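Local coordinates for MucR Phosphodiesterase (Pseudomonas aeruginosa, PDB 5M1T), which is a phosphodiesterase of the EAL-domain family, whose barrel-like fold carries two magnesium ions and the ligand C2E in this structure, at residues H35-A40 and L68-P73; I121-S126 and S151-E156; V181-D186 and L201-L206. One frame throughout, in Å; residues are numbered along the deposited sequence.

Contact 1 (H35-A40 and L68-P73); sequences HDLRQA and LRWEHP. With C2E (9,9'-[(2R,3R,3aS,5S,7aR,9R,10R,10aS,12S,14aR)-3,5,10,12-tetrahydroxy-5,12-dioxidooctahydro-2H,7H-difuro[3,2-d:3',2'-j][1,3,7,9,2,8]tetraoxadiphosphacyclododecine-2,9-diyl]bis(2-amino-1,9-dihydro-6H-purin-6-one)), chain C.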
loop_
_atom_site.group_PDB
_atom_site.type_symbol
_atom_site.label_atom_id
_atom_site.label_comp_id
_atom_site.label_asym_id
_atom_site.label_seq_id
_atom_site.Cartn_x
_atom_site.Cartn_y
_atom_site.Cartn_z
ATOM N N HIS A 35 17.548 -9.312 -15.896
ATOM C CA HIS A 35 17.670 -10.769 -15.812
ATOM C C HIS A 35 18.434 -11.195 -14.554
ATOM O O HIS A 35 18.019 -12.094 -13.810
ATOM C CB HIS A 35 18.392 -11.321 -17.042
ATOM C CG HIS A 35 17.506 -11.455 -18.223
ATOM N ND1 HIS A 35 17.481 -12.587 -19.003
ATOM C CD2 HIS A 35 16.566 -10.621 -18.727
ATOM C CE1 HIS A 35 16.585 -12.430 -19.967
ATOM N NE2 HIS A 35 16.017 -11.245 -19.821
ATOM N N ASP A 36 19.564 -10.551 -14.343
ATOM C CA ASP A 36 20.386 -10.833 -13.191
ATOM C C ASP A 36 19.601 -10.632 -11.879
ATOM O O ASP A 36 19.649 -11.497 -10.990
ATOM C CB ASP A 36 21.656 -9.978 -13.235
ATOM C CG ASP A 36 22.600 -10.383 -14.357
ATOM O OD1 ASP A 36 22.314 -11.342 -15.103
ATOM O OD2 ASP A 36 23.639 -9.702 -14.518
ATOM N N LEU A 37 18.853 -9.542 -11.753
ATOM C CA LEU A 37 18.129 -9.305 -10.504
ATOM C C LEU A 37 16.992 -10.303 -10.264
ATOM O O LEU A 37 16.775 -10.739 -9.121
ATOM C CB LEU A 37 17.594 -7.873 -10.416
ATOM C CG LEU A 37 16.835 -7.501 -9.127
ATOM C CD1 LEU A 37 17.723 -7.615 -7.905
ATOM C CD2 LEU A 37 16.274 -6.095 -9.244
ATOM N N ARG A 38 16.285 -10.661 -11.335
ATOM C CA ARG A 38 15.253 -11.684 -11.279
ATOM C C ARG A 38 15.756 -12.958 -10.672
ATOM O O ARG A 38 15.019 -13.628 -9.963
ATOM C CB ARG A 38 14.778 -12.080 -12.663
ATOM C CG ARG A 38 13.791 -11.163 -13.352
ATOM C CD ARG A 38 13.162 -11.940 -14.496
ATOM N NE ARG A 38 13.018 -11.157 -15.711
ATOM C CZ ARG A 38 11.996 -10.338 -15.969
ATOM N NH1 ARG A 38 11.014 -10.155 -15.076
ATOM N NH2 ARG A 38 11.966 -9.687 -17.128
ATOM N N GLN A 39 16.977 -13.354 -11.002
ATOM C CA GLN A 39 17.446 -14.630 -10.506
ATOM C C GLN A 39 18.315 -14.524 -9.259
ATOM O O GLN A 39 18.867 -15.536 -8.830
ATOM C CB GLN A 39 18.179 -15.403 -11.603
ATOM C CG GLN A 39 19.558 -14.879 -11.951
ATOM C CD GLN A 39 20.194 -15.706 -13.059
ATOM O OE1 GLN A 39 19.519 -16.488 -13.715
ATOM N NE2 GLN A 39 21.490 -15.522 -13.278
ATOM N N ALA A 40 18.433 -13.320 -8.688
ATOM C CA ALA A 40 19.384 -13.084 -7.587
ATOM C C ALA A 40 19.090 -13.908 -6.326
ATOM O O ALA A 40 20.017 -14.422 -5.704
ATOM C CB ALA A 40 19.500 -11.586 -7.246
ATOM N N LEU A 68 20.463 -4.148 2.494
ATOM C CA LEU A 68 20.582 -5.153 1.476
ATOM C C LEU A 68 21.819 -4.900 0.624
ATOM O O LEU A 68 22.144 -3.748 0.298
ATOM C CB LEU A 68 19.323 -5.151 0.613
ATOM C CG LEU A 68 19.151 -6.246 -0.462
ATOM C CD1 LEU A 68 19.045 -7.606 0.178
ATOM C CD2 LEU A 68 17.923 -5.951 -1.326
ATOM N N ARG A 69 22.521 -5.980 0.288
ATOM C CA ARG A 69 23.633 -5.931 -0.650
ATOM C C ARG A 69 23.470 -7.042 -1.707
ATOM O O ARG A 69 22.804 -8.066 -1.472
ATOM C CB ARG A 69 24.930 -6.109 0.092
ATOM C CG ARG A 69 25.186 -5.040 1.156
ATOM C CD ARG A 69 25.840 -3.812 0.536
ATOM N NE ARG A 69 26.025 -2.706 1.487
ATOM C CZ ARG A 69 25.079 -1.856 1.901
ATOM N NH1 ARG A 69 23.829 -1.973 1.507
ATOM N NH2 ARG A 69 25.387 -0.885 2.739
ATOM N N TRP A 70 24.063 -6.845 -2.872
ATOM C CA TRP A 70 24.000 -7.869 -3.909
ATOM C C TRP A 70 25.432 -8.259 -4.297
ATOM O O TRP A 70 26.171 -7.461 -4.874
ATOM C CB TRP A 70 23.160 -7.335 -5.079
ATOM C CG TRP A 70 22.971 -8.249 -6.262
ATOM C CD1 TRP A 70 23.303 -9.558 -6.361
ATOM C CD2 TRP A 70 22.361 -7.891 -7.504
ATOM N NE1 TRP A 70 22.945 -10.044 -7.599
ATOM C CE2 TRP A 70 22.357 -9.034 -8.316
ATOM C CE3 TRP A 70 21.806 -6.706 -7.999
ATOM C CZ2 TRP A 70 21.828 -9.035 -9.619
ATOM C CZ3 TRP A 70 21.261 -6.709 -9.292
ATOM C CH2 TRP A 70 21.285 -7.867 -10.084
ATOM N N GLU A 71 25.837 -9.459 -3.912
ATOM C CA GLU A 71 27.122 -10.004 -4.329
ATOM C C GLU A 71 26.996 -10.510 -5.747
ATOM O O GLU A 71 26.571 -11.630 -5.988
ATOM C CB GLU A 71 27.563 -11.173 -3.452
ATOM C CG GLU A 71 27.708 -10.836 -1.991
ATOM C CD GLU A 71 28.016 -12.065 -1.149
ATOM O OE1 GLU A 71 27.612 -13.205 -1.547
ATOM O OE2 GLU A 71 28.672 -11.878 -0.105
ATOM N N HIS A 72 27.408 -9.670 -6.680
ATOM C CA HIS A 72 27.319 -10.016 -8.085
ATOM C C HIS A 72 28.603 -10.697 -8.614
ATOM O O HIS A 72 29.712 -10.192 -8.433
ATOM C CB HIS A 72 26.964 -8.779 -8.909
ATOM C CG HIS A 72 26.435 -9.110 -10.259
ATOM N ND1 HIS A 72 27.256 -9.425 -11.322
ATOM C CD2 HIS A 72 25.167 -9.241 -10.710
ATOM C CE1 HIS A 72 26.517 -9.702 -12.380
ATOM N NE2 HIS A 72 25.247 -9.600 -12.036
ATOM N N PRO A 73 28.449 -11.855 -9.280
ATOM C CA PRO A 73 29.644 -12.577 -9.722
ATOM C C PRO A 73 30.549 -11.765 -10.687
ATOM O O PRO A 73 31.765 -11.882 -10.611
ATOM C CB PRO A 73 29.080 -13.846 -10.388
ATOM C CG PRO A 73 27.667 -13.521 -10.757
ATOM C CD PRO A 73 27.200 -12.476 -9.763
HETATM P P1 C2E C . 18.774 4.378 4.268
HETATM O O2P C2E C . 17.549 3.740 4.862
HETATM O O1P C2E C . 18.921 5.863 4.531
HETATM O "O5'" C2E C . 20.038 3.594 4.843
HETATM C "C5'" C2E C . 21.190 4.287 5.268
HETATM C "C4'" C2E C . 22.196 4.410 4.147
HETATM O "O4'" C2E C . 23.252 5.288 4.583
HETATM C "C3'" C2E C . 22.858 3.085 3.809
HETATM O "O3'" C2E C . 23.180 3.076 2.419
HETATM C "C2'" C2E C . 24.142 3.101 4.609
HETATM O "O2'" C2E C . 25.168 2.282 4.046
HETATM C "C1'" C2E C . 24.489 4.579 4.497
HETATM N N9 C2E C . 25.381 5.063 5.550
HETATM C C8 C2E C . 25.328 4.764 6.858
HETATM N N7 C2E C . 26.311 5.411 7.522
HETATM C C5 C2E C . 26.991 6.143 6.628
HETATM C C6 C2E C . 28.138 7.056 6.667
HETATM O O6 C2E C . 28.703 7.306 7.755
HETATM N N1 C2E C . 28.530 7.602 5.504
HETATM C C2 C2E C . 27.916 7.334 4.330
HETATM N N2 C2E C . 28.360 7.909 3.189
HETATM N N3 C2E C . 26.853 6.515 4.229
HETATM C C4 C2E C . 26.373 5.904 5.329
HETATM P P11 C2E C . 22.835 1.798 1.507
HETATM O O21 C2E C . 23.173 0.541 2.293
HETATM O O11 C2E C . 23.650 1.866 0.260
HETATM O O5A C2E C . 21.263 1.841 1.218
HETATM C C5A C2E C . 20.724 2.973 0.531
HETATM C C4A C2E C . 19.215 2.968 0.646
HETATM O O4A C2E C . 18.674 1.764 0.112
HETATM C C3A C2E C . 18.735 2.964 2.073
HETATM O O3A C2E C . 18.762 4.253 2.660
HETATM C C2A C2E C . 17.339 2.412 1.948
HETATM O O2A C2E C . 16.421 3.407 1.518
HETATM C C1A C2E C . 17.488 1.409 0.831
HETATM N N91 C2E C . 17.577 0.028 1.384
HETATM C C81 C2E C . 18.658 -0.629 1.853
HETATM N N71 C2E C . 18.326 -1.891 2.238
HETATM C C51 C2E C . 17.009 -2.031 2.007
HETATM C C61 C2E C . 16.001 -3.091 2.185
HETATM O O61 C2E C . 16.326 -4.193 2.677
HETATM N N11 C2E C . 14.736 -2.825 1.815
HETATM C C21 C2E C . 14.379 -1.627 1.302
HETATM N N21 C2E C . 13.099 -1.416 0.949
HETATM N N31 C2E C . 15.242 -0.607 1.111
HETATM C C41 C2E C . 16.533 -0.767 1.455
#

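Contact 2 (I121-S126 and S151-E156); sequences IAVNLS and SHLILE. With MG (magnesium ion), chain D; C2E (9,9'-[(2R,3R,3aS,5S,7aR,9R,10R,10aS,12S,14aR)-3,5,10,12-tetrahydroxy-5,12-dioxidooctahydro-2H,7H-difuro[3,2-d:3',2'-j][1,3,7,9,2,8]tetraoxadiphosphacyclododecine-2,9-diyl]bis(2-amino-1,9-dihydro-6H-purin-6-one)), chain C.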
loop_
_atom_site.group_PDB
_atom_site.type_symbol
_atom_site.label_atom_id
_atom_site.label_comp_id
_atom_site.label_asym_id
_atom_site.label_seq_id
_atom_site.Cartn_x
_atom_site.Cartn_y
_atom_site.Cartn_z
ATOM N N ILE A 121 16.128 -4.798 15.580
ATOM C CA ILE A 121 16.538 -4.750 14.201
ATOM C C ILE A 121 15.571 -3.908 13.387
ATOM O O ILE A 121 14.353 -4.062 13.476
ATOM C CB ILE A 121 16.728 -6.137 13.555
ATOM C CG1 ILE A 121 17.311 -5.980 12.133
ATOM C CG2 ILE A 121 15.411 -6.899 13.457
ATOM C CD1 ILE A 121 18.160 -7.158 11.733
ATOM N N ALA A 122 16.141 -3.035 12.574
ATOM C CA ALA A 122 15.360 -2.129 11.747
ATOM C C ALA A 122 15.396 -2.546 10.274
ATOM O O ALA A 122 16.449 -2.777 9.710
ATOM C CB ALA A 122 15.912 -0.723 11.897
ATOM N N VAL A 123 14.228 -2.652 9.665
ATOM C CA VAL A 123 14.110 -3.073 8.259
ATOM C C VAL A 123 13.441 -1.963 7.447
ATOM O O VAL A 123 12.436 -1.395 7.865
ATOM C CB VAL A 123 13.270 -4.364 8.132
ATOM C CG1 VAL A 123 12.960 -4.685 6.668
ATOM C CG2 VAL A 123 13.996 -5.522 8.813
ATOM N N ASN A 124 13.987 -1.655 6.295
ATOM C CA ASN A 124 13.429 -0.595 5.474
ATOM C C ASN A 124 12.238 -1.040 4.660
ATOM O O ASN A 124 12.237 -2.158 4.125
ATOM C CB ASN A 124 14.501 -0.064 4.544
ATOM C CG ASN A 124 15.569 0.711 5.297
ATOM O OD1 ASN A 124 15.316 1.815 5.772
ATOM N ND2 ASN A 124 16.735 0.130 5.447
ATOM N N LEU A 125 11.237 -0.145 4.532
ATOM C CA LEU A 125 10.092 -0.370 3.631
ATOM C C LEU A 125 10.006 0.717 2.554
ATOM O O LEU A 125 9.927 1.895 2.845
ATOM C CB LEU A 125 8.787 -0.407 4.420
ATOM C CG LEU A 125 8.668 -1.456 5.549
ATOM C CD1 LEU A 125 7.360 -1.330 6.292
ATOM C CD2 LEU A 125 8.757 -2.843 4.976
ATOM N N SER A 126 10.028 0.288 1.295
ATOM C CA SER A 126 9.796 1.168 0.155
ATOM C C SER A 126 8.334 1.605 0.162
ATOM O O SER A 126 7.523 1.082 0.932
ATOM C CB SER A 126 10.078 0.447 -1.148
ATOM O OG SER A 126 9.013 -0.448 -1.409
ATOM N N SER A 151 8.482 -6.284 19.630
ATOM C CA SER A 151 9.229 -5.124 20.092
ATOM C C SER A 151 10.695 -5.132 19.635
ATOM O O SER A 151 11.351 -4.101 19.708
ATOM C CB SER A 151 9.172 -4.997 21.619
ATOM O OG SER A 151 9.606 -6.204 22.256
ATOM N N HIS A 152 11.200 -6.265 19.137
ATOM C CA HIS A 152 12.588 -6.322 18.665
ATOM C C HIS A 152 12.752 -6.027 17.170
ATOM O O HIS A 152 13.866 -6.086 16.633
ATOM C CB HIS A 152 13.200 -7.655 19.027
ATOM C CG HIS A 152 13.494 -7.784 20.489
ATOM N ND1 HIS A 152 14.347 -6.922 21.149
ATOM C CD2 HIS A 152 13.033 -8.643 21.422
ATOM C CE1 HIS A 152 14.398 -7.244 22.429
ATOM N NE2 HIS A 152 13.613 -8.287 22.619
ATOM N N LEU A 153 11.649 -5.673 16.517
ATOM C CA LEU A 153 11.640 -5.310 15.122
ATOM C C LEU A 153 11.245 -3.840 14.968
ATOM O O LEU A 153 10.291 -3.376 15.587
ATOM C CB LEU A 153 10.655 -6.171 14.366
ATOM C CG LEU A 153 10.447 -5.792 12.896
ATOM C CD1 LEU A 153 11.682 -6.081 12.052
ATOM C CD2 LEU A 153 9.255 -6.548 12.355
ATOM N N ILE A 154 11.973 -3.120 14.128
ATOM C CA ILE A 154 11.675 -1.727 13.834
ATOM C C ILE A 154 11.448 -1.649 12.340
ATOM O O ILE A 154 12.213 -2.244 11.554
ATOM C CB ILE A 154 12.849 -0.790 14.238
ATOM C CG1 ILE A 154 12.892 -0.614 15.750
ATOM C CG2 ILE A 154 12.749 0.576 13.549
ATOM C CD1 ILE A 154 14.165 0.048 16.272
ATOM N N LEU A 155 10.386 -0.967 11.928
ATOM C CA LEU A 155 10.129 -0.780 10.531
ATOM C C LEU A 155 10.315 0.707 10.197
ATOM O O LEU A 155 9.734 1.597 10.872
ATOM C CB LEU A 155 8.748 -1.275 10.187
ATOM C CG LEU A 155 8.580 -2.794 10.283
ATOM C CD1 LEU A 155 7.122 -3.166 10.190
ATOM C CD2 LEU A 155 9.348 -3.565 9.211
ATOM N N GLU A 156 11.149 0.963 9.179
ATOM C CA GLU A 156 11.454 2.321 8.732
ATOM C C GLU A 156 10.718 2.706 7.421
ATOM O O GLU A 156 10.908 2.077 6.392
ATOM C CB GLU A 156 12.969 2.473 8.536
ATOM C CG GLU A 156 13.807 2.220 9.794
ATOM C CD GLU A 156 15.285 2.589 9.649
ATOM O OE1 GLU A 156 15.682 3.118 8.572
ATOM O OE2 GLU A 156 16.048 2.346 10.633
HETATM MG MG MG D . 16.676 3.327 6.713
HETATM P P1 C2E C . 18.774 4.378 4.268
HETATM O O2P C2E C . 17.549 3.740 4.862
HETATM O O1P C2E C . 18.921 5.863 4.531
HETATM O "O5'" C2E C . 20.038 3.594 4.843
HETATM C "C5'" C2E C . 21.190 4.287 5.268
HETATM C "C4'" C2E C . 22.196 4.410 4.147
HETATM O "O4'" C2E C . 23.252 5.288 4.583
HETATM C "C3'" C2E C . 22.858 3.085 3.809
HETATM O "O3'" C2E C . 23.180 3.076 2.419
HETATM C "C2'" C2E C . 24.142 3.101 4.609
HETATM O "O2'" C2E C . 25.168 2.282 4.046
HETATM C "C1'" C2E C . 24.489 4.579 4.497
HETATM N N9 C2E C . 25.381 5.063 5.550
HETATM C C8 C2E C . 25.328 4.764 6.858
HETATM N N7 C2E C . 26.311 5.411 7.522
HETATM C C5 C2E C . 26.991 6.143 6.628
HETATM C C6 C2E C . 28.138 7.056 6.667
HETATM O O6 C2E C . 28.703 7.306 7.755
HETATM N N1 C2E C . 28.530 7.602 5.504
HETATM C C2 C2E C . 27.916 7.334 4.330
HETATM N N2 C2E C . 28.360 7.909 3.189
HETATM N N3 C2E C . 26.853 6.515 4.229
HETATM C C4 C2E C . 26.373 5.904 5.329
HETATM P P11 C2E C . 22.835 1.798 1.507
HETATM O O21 C2E C . 23.173 0.541 2.293
HETATM O O11 C2E C . 23.650 1.866 0.260
HETATM O O5A C2E C . 21.263 1.841 1.218
HETATM C C5A C2E C . 20.724 2.973 0.531
HETATM C C4A C2E C . 19.215 2.968 0.646
HETATM O O4A C2E C . 18.674 1.764 0.112
HETATM C C3A C2E C . 18.735 2.964 2.073
HETATM O O3A C2E C . 18.762 4.253 2.660
HETATM C C2A C2E C . 17.339 2.412 1.948
HETATM O O2A C2E C . 16.421 3.407 1.518
HETATM C C1A C2E C . 17.488 1.409 0.831
HETATM N N91 C2E C . 17.577 0.028 1.384
HETATM C C81 C2E C . 18.658 -0.629 1.853
HETATM N N71 C2E C . 18.326 -1.891 2.238
HETATM C C51 C2E C . 17.009 -2.031 2.007
HETATM C C61 C2E C . 16.001 -3.091 2.185
HETATM O O61 C2E C . 16.326 -4.193 2.677
HETATM N N11 C2E C . 14.736 -2.825 1.815
HETATM C C21 C2E C . 14.379 -1.627 1.302
HETATM N N21 C2E C . 13.099 -1.416 0.949
HETATM N N31 C2E C . 15.242 -0.607 1.111
HETATM C C41 C2E C . 16.533 -0.767 1.455
HETATM O O HOH W 1 12.778 3.238 4.702
HETATM O O HOH W 2 18.347 4.397 7.578
#

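Contact 3 (V181-D186 and L201-L206); sequences VGISID and LPASEL. With MG (magnesium ion), chain E; MG (magnesium ion), chain D.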
loop_
_atom_site.group_PDB
_atom_site.type_symbol
_atom_site.label_atom_id
_atom_site.label_comp_id
_atom_site.label_asym_id
_atom_site.label_seq_id
_atom_site.Cartn_x
_atom_site.Cartn_y
_atom_site.Cartn_z
ATOM N N VAL A 181 5.286 -3.671 17.171
ATOM C CA VAL A 181 6.426 -3.340 16.309
ATOM C C VAL A 181 6.806 -1.856 16.427
ATOM O O VAL A 181 5.944 -0.978 16.486
ATOM C CB VAL A 181 6.088 -3.643 14.828
ATOM C CG1 VAL A 181 7.219 -3.188 13.933
ATOM C CG2 VAL A 181 5.817 -5.132 14.627
ATOM N N GLY A 182 8.106 -1.573 16.460
ATOM C CA GLY A 182 8.567 -0.181 16.522
ATOM C C GLY A 182 8.452 0.467 15.139
ATOM O O GLY A 182 8.714 -0.192 14.130
ATOM N N ILE A 183 8.088 1.749 15.100
ATOM C CA ILE A 183 7.959 2.483 13.836
ATOM C C ILE A 183 8.912 3.684 13.792
ATOM O O ILE A 183 8.852 4.558 14.645
ATOM C CB ILE A 183 6.527 3.019 13.624
ATOM C CG1 ILE A 183 5.499 1.898 13.695
ATOM C CG2 ILE A 183 6.436 3.823 12.333
ATOM C CD1 ILE A 183 5.636 0.915 12.565
ATOM N N SER A 184 9.774 3.708 12.780
ATOM C CA SER A 184 10.732 4.786 12.582
ATOM C C SER A 184 10.425 5.556 11.293
ATOM O O SER A 184 10.094 4.954 10.250
ATOM C CB SER A 184 12.145 4.191 12.533
ATOM O OG SER A 184 13.120 5.203 12.304
ATOM N N ILE A 185 10.480 6.883 11.364
ATOM C CA ILE A 185 10.358 7.723 10.159
ATOM C C ILE A 185 11.751 8.074 9.639
ATOM O O ILE A 185 12.488 8.847 10.248
ATOM C CB ILE A 185 9.590 9.018 10.426
ATOM C CG1 ILE A 185 8.253 8.753 11.101
ATOM C CG2 ILE A 185 9.364 9.805 9.136
ATOM C CD1 ILE A 185 7.280 7.885 10.344
ATOM N N ASP A 186 12.088 7.511 8.497
ATOM C CA ASP A 186 13.431 7.545 7.954
ATOM C C ASP A 186 13.667 8.800 7.059
ATOM O O ASP A 186 12.713 9.482 6.651
ATOM C CB ASP A 186 13.592 6.278 7.084
ATOM C CG ASP A 186 15.034 5.875 6.869
ATOM O OD1 ASP A 186 15.979 6.586 7.349
ATOM O OD2 ASP A 186 15.187 4.819 6.212
ATOM N N LEU A 201 0.830 9.994 14.259
ATOM C CA LEU A 201 1.451 8.739 13.894
ATOM C C LEU A 201 2.111 8.093 15.116
ATOM O O LEU A 201 2.745 8.766 15.919
ATOM C CB LEU A 201 2.483 8.934 12.764
ATOM C CG LEU A 201 1.965 9.418 11.405
ATOM C CD1 LEU A 201 3.103 9.618 10.420
ATOM C CD2 LEU A 201 0.936 8.480 10.810
ATOM N N PRO A 202 1.966 6.773 15.256
ATOM C CA PRO A 202 2.580 6.037 16.380
ATOM C C PRO A 202 4.036 5.691 16.081
ATOM O O PRO A 202 4.450 4.532 16.217
ATOM C CB PRO A 202 1.732 4.759 16.474
ATOM C CG PRO A 202 1.260 4.537 15.076
ATOM C CD PRO A 202 1.201 5.884 14.370
ATOM N N ALA A 203 4.794 6.700 15.651
ATOM C CA ALA A 203 6.197 6.546 15.433
ATOM C C ALA A 203 6.866 6.593 16.776
ATOM O O ALA A 203 6.318 7.102 17.720
ATOM C CB ALA A 203 6.722 7.661 14.544
ATOM N N SER A 204 8.054 6.032 16.845
ATOM C CA SER A 204 8.842 5.983 18.050
ATOM C C SER A 204 10.114 6.740 17.865
ATOM O O SER A 204 10.708 7.157 18.821
ATOM C CB SER A 204 9.205 4.532 18.365
ATOM O OG SER A 204 8.149 3.956 19.074
ATOM N N GLU A 205 10.554 6.882 16.615
ATOM C CA GLU A 205 11.805 7.596 16.328
ATOM C C GLU A 205 11.795 8.305 14.968
ATOM O O GLU A 205 11.112 7.879 14.038
ATOM C CB GLU A 205 13.010 6.647 16.439
ATOM C CG GLU A 205 13.079 5.612 15.369
ATOM C CD GLU A 205 14.361 4.756 15.352
ATOM O OE1 GLU A 205 14.919 4.384 16.435
ATOM O OE2 GLU A 205 14.787 4.427 14.204
ATOM N N LEU A 206 12.529 9.414 14.900
ATOM C CA LEU A 206 12.877 10.015 13.645
ATOM C C LEU A 206 14.350 9.790 13.382
ATOM O O LEU A 206 15.166 9.856 14.313
ATOM C CB LEU A 206 12.586 11.498 13.640
ATOM C CG LEU A 206 11.236 11.986 14.144
ATOM C CD1 LEU A 206 11.280 13.494 14.083
ATOM C CD2 LEU A 206 10.070 11.442 13.317
HETATM MG MG MG E . 17.892 7.138 6.321
HETATM MG MG MG D . 16.676 3.327 6.713
HETATM O O HOH W 3 6.456 2.708 17.181
HETATM O O HOH W 2 18.347 4.397 7.578
HETATM O O HOH W 4 18.744 8.559 4.852
#

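Contact 1 (H35-A40 and L68-P73)
The indole of Trp70 lies against Leu37, whose CD1 covers one of its faces. In this EAL domain, a TIM-barrel-like fold, the contact is a helix-on-strand packing: an N-terminal helix is laid against the far end of strand 61-72, at the periphery of the domain. Leu37 makes a CH-pi contact, its CD1 standing 4.2 Å from the centroid of the Trp70 six-membered ring and 21° off the ring normal. The methyl gets there because CG of Leu37 is turned anti to the backbone N (chi1 -179°). Its CB adds a second apolar touch, 3.7 Å from CH2 of Trp70. Ala40, just past the helix, sets its CB 3.8 Å from NE1 of Trp70, approaching the ring obliquely, while the face opposite Leu37 is approached by CD2 of His72 from within the strand. The indole N-H itself is spent on Gln45, and Phe83 meets the ring edge-to-face, which together would limit how far the indole can turn.

A polar bond closes the other flank. His72 NE2 donates to Asp36 OD2 over 3.0 Å; the carboxylate oxygen sits close to the imidazole plane, yet the donor comes from above the carboxylate plane, and the two planes are 41° apart. ND1 of His72 is engaged by the backbone N of His75, so both ring nitrogens have partners and the tautomer with hydrogen on NE2 is the consistent one. Toward the pocket the same strand turns to the ligand: Leu68 N donates to N71 of C2E, 3.1 Å away and almost straight, and the Arg69 guanidinium grips a single phosphate oxygen, with NH1 and NH2 each 2.7 Å from O21 of C2E.

Contact 2 (I121-S126 and S151-E156)
OD1 of Asn124 binds the magnesium ion of chain D at 2.2 Å, and water 1 also lies within bonding distance of it and of Glu156 O. Across the strand pair OE1 of Glu156 reaches the same ion at 2.1 Å. The two oxygens stand only 3.1 Å apart, a closeness explained by the shared cation, which probably offsets their mutual repulsion. C2E O2P and water 2 are further ligands, and Glu65 and Asp186 complete the site. In Glu156 the chain runs extended beyond CG (chi2 -171°), carrying the carboxylate past the methyl of Ala122, whose CB lies 3.3 Å from OE2; that second oxygen forms a salt bridge with Lys207, which would help to fix the rotation of the group.

Behind the metal, strands 120-124 and 153-158 run parallel, their short segments inclined by 28°. The bonds alternate between the chains: Ile121 N donates to His152 O, Ile154 N to Ile121 O, Val123 N returns to Ile154 O, Glu156 N gives a nearly straight bond (177°) to Val123 O, and Leu125 N ends the ladder at Glu156 O. The register thus sets Asn124 beside Glu156, with Ala122 and Ile154 on the same face. On the other face CD1 of Leu153 touches both CG2 of Ile121 and CG2 of Val123, 4.0 Å from the latter, under helices 93-113 and 135-145. Metal ligands at the C-terminal ends of adjacent parallel strands, with helices packed outside, are characteristic of a TIM-barrel-type active site, here that of the EAL domain.

Contact 3 (V181-D186 and L201-L206)
Ser184 OG donates to OE2 of Glu205 across 2.6 Å, the shortest polar link between these two segments, and CG of Glu205 lies against the serine as well. The pair belongs to the beta-alpha-beta unit of strand 182-188, helix 195-200 and strand 205-208, a building block of the TIM-barrel-like EAL fold. The hydroxyl approaches the anti lone pair of OE2, the side away from OE1, and OE1 in turn forms a salt bridge with Lys53. Each carboxylate oxygen therefore has its own partner, which would hold the group's orientation and stabilise its negative charge. CG of Glu205 sits between backbone N and carbonyl carbon (chi1 69°), and the extended chain beyond it carries the carboxylate alongside Ser184.

On the opposite face of the strands, the side chains of Ile185 and Leu206 run alongside each other in the same direction, with CB of Ile185 3.8 Å from CD2 of Leu206. CG1 of Ile185 also touches the methyl of Ala203, at 3.9 Å. This apolar patch continues outward through Leu206 to Ile240 of the next strand.

Backbone bonds set this register. Ile185 N donates to Glu205 O at 2.9 Å, while Ile183 O takes the N-H of Ser204 at 2.8 Å and a weak second bond from Glu205 N. Just before the strand, Pro202 centres an inverse gamma turn; its carbonyl is tied by water 3 to Ile183 N, and the same water meets OG of Ser204.

One residue beyond Ile185, strand 182-188 delivers Asp186 to the metals. Its carboxylate bridges them, OD1 binding the magnesium ion of chain E and OD2 that of chain D, each at 2.2 Å.

How the contacts relate
All three contacts reach one sheet of the EAL domain, contact 1 through strand 61-72 alone, and their order along the chain follows the order of its strands. Contacts 2 and 3 are directly joined: their centres are 9 Å apart, Leu155 N probably bonds to Gly182 O, and Leu155 O probably accepts from Ser184 N at 2.8 Å. Both supply the magnesium ion of chain D, and water 2 is common to them; contact 3 alone extends to the second ion. Contact 1 is more remote, centred 22 Å from contact 2 and 30 Å from contact 3. Nearest atoms of contacts 1 and 2 are about 6 Å apart; C2E links them, touching Leu68, Arg69, Asn124 and, in contact 3, Asp186.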